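Local coordinates for putative uncharacterized protein (Pyrococcus furiosus, PDB 3V68) that is a DUF2666 family member of uncertain function that probably binds double-stranded DNA, at residues A[73-86]-A[98-110]. Residues are numbered along the deposited sequence; the frame is centred on the assembly and turned at random.
Sequences LISPKVSRQIGRLV and VEVAKAVLTREIL
Ile82 and Leu73 enter helix 98-110 as two knobs into holes in an all-helical part of the DUF2666 fold, Ile82 coming from helix 76-83 and Leu73 from the end of the preceding helix 66-73. The axes of helices 76-83 and 98-110 approach to 9.7 Å, at 112° between their N-to-C directions, and every contact between the segments is van der Waals. Packing is tightest around Ile82, which sits among Val98, Ala101, Lys102 and Leu105. Its CG2, anti to the backbone N, presses on Ala101 CB at 3.6 Å, while CD1 runs on to Leu105 CD2 at 3.9 Å. Leu73 fills the second hole, its CD1 meeting Leu110 tip to tip and its CD2 lying 4.1 Å from Leu105 CD2. An alanine in place of Leu73 would probably open a gap between Leu105 and Leu110 and leave the Leu110 side chain without its partner from this segment. The Lys102 flank is more open: this partly exposed lysine runs extended past Leu73, its CE 3.8 Å from Leu73 O. Beside Leu73 CD2, the Thr106 hydroxyl is turned back to its own helix: OG1 donates to Lys102 O at 2.7 Å from above the carbonyl plane, on the face opposite Thr106 N.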
# COMPACT_ATOMS: atom_id res chain seq x y z
N LEU A 73 -8.27 -3.59 -15.29
CA LEU A 73 -8.00 -4.06 -13.94
C LEU A 73 -9.20 -4.71 -13.24
O LEU A 73 -9.03 -5.58 -12.38
CB LEU A 73 -7.42 -2.94 -13.07
CG LEU A 73 -5.95 -2.57 -13.33
CD1 LEU A 73 -5.63 -1.21 -12.71
CD2 LEU A 73 -4.98 -3.63 -12.81
N ILE A 74 -10.41 -4.29 -13.62
CA ILE A 74 -11.64 -4.84 -13.04
C ILE A 74 -12.24 -5.97 -13.89
O ILE A 74 -13.26 -6.55 -13.51
CB ILE A 74 -12.72 -3.74 -12.79
CG1 ILE A 74 -13.19 -3.11 -14.11
CG2 ILE A 74 -12.19 -2.66 -11.84
CD1 ILE A 74 -14.46 -2.28 -13.97
N SER A 75 -11.60 -6.28 -15.01
CA SER A 75 -12.12 -7.24 -15.99
C SER A 75 -12.02 -8.70 -15.52
O SER A 75 -11.10 -9.05 -14.77
CB SER A 75 -11.44 -7.06 -17.35
OG SER A 75 -10.11 -7.56 -17.34
N PRO A 76 -12.96 -9.55 -15.96
CA PRO A 76 -12.87 -10.99 -15.69
C PRO A 76 -11.59 -11.62 -16.26
O PRO A 76 -11.00 -12.50 -15.63
CB PRO A 76 -14.11 -11.55 -16.41
CG PRO A 76 -15.06 -10.43 -16.45
CD PRO A 76 -14.22 -9.20 -16.63
N LYS A 77 -11.16 -11.15 -17.43
CA LYS A 77 -9.93 -11.61 -18.08
C LYS A 77 -8.72 -11.45 -17.16
O LYS A 77 -7.95 -12.39 -16.97
CB LYS A 77 -9.71 -10.87 -19.40
CG LYS A 77 -8.35 -11.11 -20.06
CD LYS A 77 -8.24 -10.31 -21.36
CE LYS A 77 -6.79 -10.16 -21.81
NZ LYS A 77 -6.15 -11.46 -22.17
N VAL A 78 -8.57 -10.26 -16.58
CA VAL A 78 -7.43 -10.00 -15.70
C VAL A 78 -7.55 -10.75 -14.38
O VAL A 78 -6.55 -11.26 -13.87
CB VAL A 78 -7.19 -8.48 -15.51
CG1 VAL A 78 -6.24 -8.19 -14.35
CG2 VAL A 78 -6.65 -7.88 -16.79
N SER A 79 -8.76 -10.86 -13.85
CA SER A 79 -8.99 -11.64 -12.64
C SER A 79 -8.58 -13.10 -12.84
O SER A 79 -7.97 -13.71 -11.96
CB SER A 79 -10.45 -11.55 -12.18
OG SER A 79 -10.62 -12.22 -10.94
N ARG A 80 -8.91 -13.65 -14.01
CA ARG A 80 -8.51 -15.01 -14.37
C ARG A 80 -6.98 -15.13 -14.50
O ARG A 80 -6.39 -16.11 -14.02
CB ARG A 80 -9.21 -15.43 -15.66
CG ARG A 80 -8.98 -16.88 -16.11
CD ARG A 80 -10.09 -17.37 -17.05
NE ARG A 80 -10.54 -16.37 -18.02
CZ ARG A 80 -11.67 -15.67 -17.93
NH1 ARG A 80 -12.50 -15.85 -16.91
NH2 ARG A 80 -11.98 -14.78 -18.86
N GLN A 81 -6.36 -14.14 -15.13
CA GLN A 81 -4.89 -14.07 -15.24
C GLN A 81 -4.22 -14.07 -13.87
O GLN A 81 -3.24 -14.79 -13.66
CB GLN A 81 -4.44 -12.83 -16.02
CG GLN A 81 -4.70 -12.88 -17.52
CD GLN A 81 -4.19 -11.63 -18.23
OE1 GLN A 81 -4.96 -10.71 -18.50
NE2 GLN A 81 -2.89 -11.59 -18.51
N ILE A 82 -4.75 -13.27 -12.95
CA ILE A 82 -4.21 -13.19 -11.59
C ILE A 82 -4.38 -14.52 -10.85
O ILE A 82 -3.45 -14.99 -10.20
CB ILE A 82 -4.85 -12.03 -10.79
CG1 ILE A 82 -4.48 -10.69 -11.44
CG2 ILE A 82 -4.40 -12.05 -9.33
CD1 ILE A 82 -5.27 -9.49 -10.91
N GLY A 83 -5.57 -15.12 -10.97
CA GLY A 83 -5.87 -16.40 -10.33
C GLY A 83 -4.88 -17.48 -10.72
O GLY A 83 -4.46 -18.29 -9.89
N ARG A 84 -4.49 -17.48 -11.99
CA ARG A 84 -3.52 -18.46 -12.51
C ARG A 84 -2.12 -18.31 -11.93
O ARG A 84 -1.30 -19.22 -12.02
CB ARG A 84 -3.50 -18.41 -14.03
CG ARG A 84 -4.69 -19.10 -14.61
CD ARG A 84 -4.82 -18.95 -16.10
NE ARG A 84 -5.86 -19.86 -16.57
CZ ARG A 84 -6.49 -19.76 -17.73
NH1 ARG A 84 -6.20 -18.78 -18.58
NH2 ARG A 84 -7.42 -20.65 -18.04
N LEU A 85 -1.85 -17.16 -11.32
CA LEU A 85 -0.55 -16.87 -10.75
C LEU A 85 -0.51 -17.11 -9.24
O LEU A 85 0.52 -16.90 -8.60
CB LEU A 85 -0.13 -15.44 -11.09
CG LEU A 85 0.05 -15.14 -12.58
CD1 LEU A 85 -0.05 -13.65 -12.84
CD2 LEU A 85 1.38 -15.69 -13.11
N VAL A 86 -1.64 -17.56 -8.68
CA VAL A 86 -1.75 -17.83 -7.25
C VAL A 86 -1.63 -19.32 -6.97
O VAL A 86 -2.44 -20.12 -7.46
CB VAL A 86 -3.07 -17.27 -6.66
CG1 VAL A 86 -3.26 -17.72 -5.21
CG2 VAL A 86 -3.08 -15.74 -6.74
N VAL A 98 -5.67 -13.74 -4.19
CA VAL A 98 -6.00 -13.04 -5.43
C VAL A 98 -6.21 -11.54 -5.18
O VAL A 98 -5.73 -10.71 -5.95
CB VAL A 98 -7.22 -13.67 -6.16
CG1 VAL A 98 -7.76 -12.74 -7.25
CG2 VAL A 98 -6.82 -15.01 -6.78
N GLU A 99 -6.91 -11.20 -4.10
CA GLU A 99 -7.12 -9.79 -3.76
C GLU A 99 -5.80 -9.07 -3.44
O GLU A 99 -5.61 -7.91 -3.84
CB GLU A 99 -8.11 -9.65 -2.61
CG GLU A 99 -8.61 -8.21 -2.43
CD GLU A 99 -9.58 -8.03 -1.29
OE1 GLU A 99 -9.77 -8.97 -0.48
OE2 GLU A 99 -10.17 -6.93 -1.19
N VAL A 100 -4.90 -9.76 -2.74
CA VAL A 100 -3.56 -9.24 -2.46
C VAL A 100 -2.78 -9.00 -3.76
O VAL A 100 -2.24 -7.91 -3.96
CB VAL A 100 -2.78 -10.19 -1.52
CG1 VAL A 100 -1.29 -9.79 -1.43
CG2 VAL A 100 -3.41 -10.17 -0.14
N ALA A 101 -2.76 -10.00 -4.63
CA ALA A 101 -2.08 -9.90 -5.93
C ALA A 101 -2.65 -8.76 -6.76
O ALA A 101 -1.90 -7.99 -7.39
CB ALA A 101 -2.17 -11.22 -6.69
N LYS A 102 -3.97 -8.63 -6.75
CA LYS A 102 -4.66 -7.56 -7.47
C LYS A 102 -4.24 -6.18 -6.97
O LYS A 102 -4.05 -5.27 -7.76
CB LYS A 102 -6.17 -7.74 -7.34
CG LYS A 102 -7.02 -6.88 -8.27
CD LYS A 102 -8.48 -7.17 -8.00
CE LYS A 102 -9.39 -6.14 -8.64
NZ LYS A 102 -10.82 -6.43 -8.34
N ALA A 103 -4.09 -6.04 -5.65
CA ALA A 103 -3.64 -4.77 -5.07
C ALA A 103 -2.21 -4.42 -5.47
O ALA A 103 -1.90 -3.25 -5.70
CB ALA A 103 -3.77 -4.79 -3.55
N VAL A 104 -1.36 -5.43 -5.56
CA VAL A 104 0.03 -5.24 -6.00
C VAL A 104 0.05 -4.78 -7.45
O VAL A 104 0.72 -3.80 -7.79
CB VAL A 104 0.87 -6.54 -5.81
CG1 VAL A 104 2.18 -6.46 -6.58
CG2 VAL A 104 1.13 -6.78 -4.34
N LEU A 105 -0.70 -5.48 -8.30
CA LEU A 105 -0.79 -5.14 -9.71
C LEU A 105 -1.37 -3.74 -9.92
O LEU A 105 -0.84 -2.94 -10.69
CB LEU A 105 -1.62 -6.18 -10.47
CG LEU A 105 -1.76 -5.98 -11.98
CD1 LEU A 105 -0.40 -6.05 -12.66
CD2 LEU A 105 -2.72 -7.00 -12.58
N THR A 106 -2.45 -3.44 -9.20
CA THR A 106 -3.10 -2.13 -9.30
C THR A 106 -2.15 -0.98 -8.97
O THR A 106 -2.09 0.01 -9.72
CB THR A 106 -4.38 -2.09 -8.42
OG1 THR A 106 -5.28 -3.11 -8.87
CG2 THR A 106 -5.07 -0.73 -8.51
N ARG A 107 -1.39 -1.11 -7.89
CA ARG A 107 -0.41 -0.08 -7.53
C ARG A 107 0.63 0.11 -8.63
O ARG A 107 0.91 1.23 -9.03
CB ARG A 107 0.29 -0.41 -6.20
CG ARG A 107 1.45 0.55 -5.87
CD ARG A 107 2.07 0.29 -4.48
NE ARG A 107 1.17 0.75 -3.42
CZ ARG A 107 1.36 1.84 -2.69
NH1 ARG A 107 2.45 2.59 -2.83
NH2 ARG A 107 0.46 2.16 -1.77
N GLU A 108 1.19 -0.99 -9.13
CA GLU A 108 2.27 -0.89 -10.11
C GLU A 108 1.78 -0.35 -11.45
O GLU A 108 2.47 0.44 -12.09
CB GLU A 108 3.00 -2.23 -10.27
CG GLU A 108 3.76 -2.67 -9.02
CD GLU A 108 4.67 -1.58 -8.44
OE1 GLU A 108 5.60 -1.15 -9.15
OE2 GLU A 108 4.45 -1.17 -7.28
N ILE A 109 0.57 -0.74 -11.85
CA ILE A 109 -0.00 -0.28 -13.12
C ILE A 109 -0.39 1.20 -13.07
O ILE A 109 -0.25 1.91 -14.07
CB ILE A 109 -1.22 -1.15 -13.57
CG1 ILE A 109 -0.78 -2.59 -13.90
CG2 ILE A 109 -1.95 -0.52 -14.76
CD1 ILE A 109 0.26 -2.73 -15.02
N LEU A 110 -0.85 1.67 -11.92
CA LEU A 110 -1.42 3.02 -11.83
C LEU A 110 -0.54 4.10 -11.23
O LEU A 110 -0.87 5.28 -11.32
CB LEU A 110 -2.75 2.98 -11.06
CG LEU A 110 -3.86 2.11 -11.63
CD1 LEU A 110 -5.07 2.20 -10.72
CD2 LEU A 110 -4.22 2.51 -13.06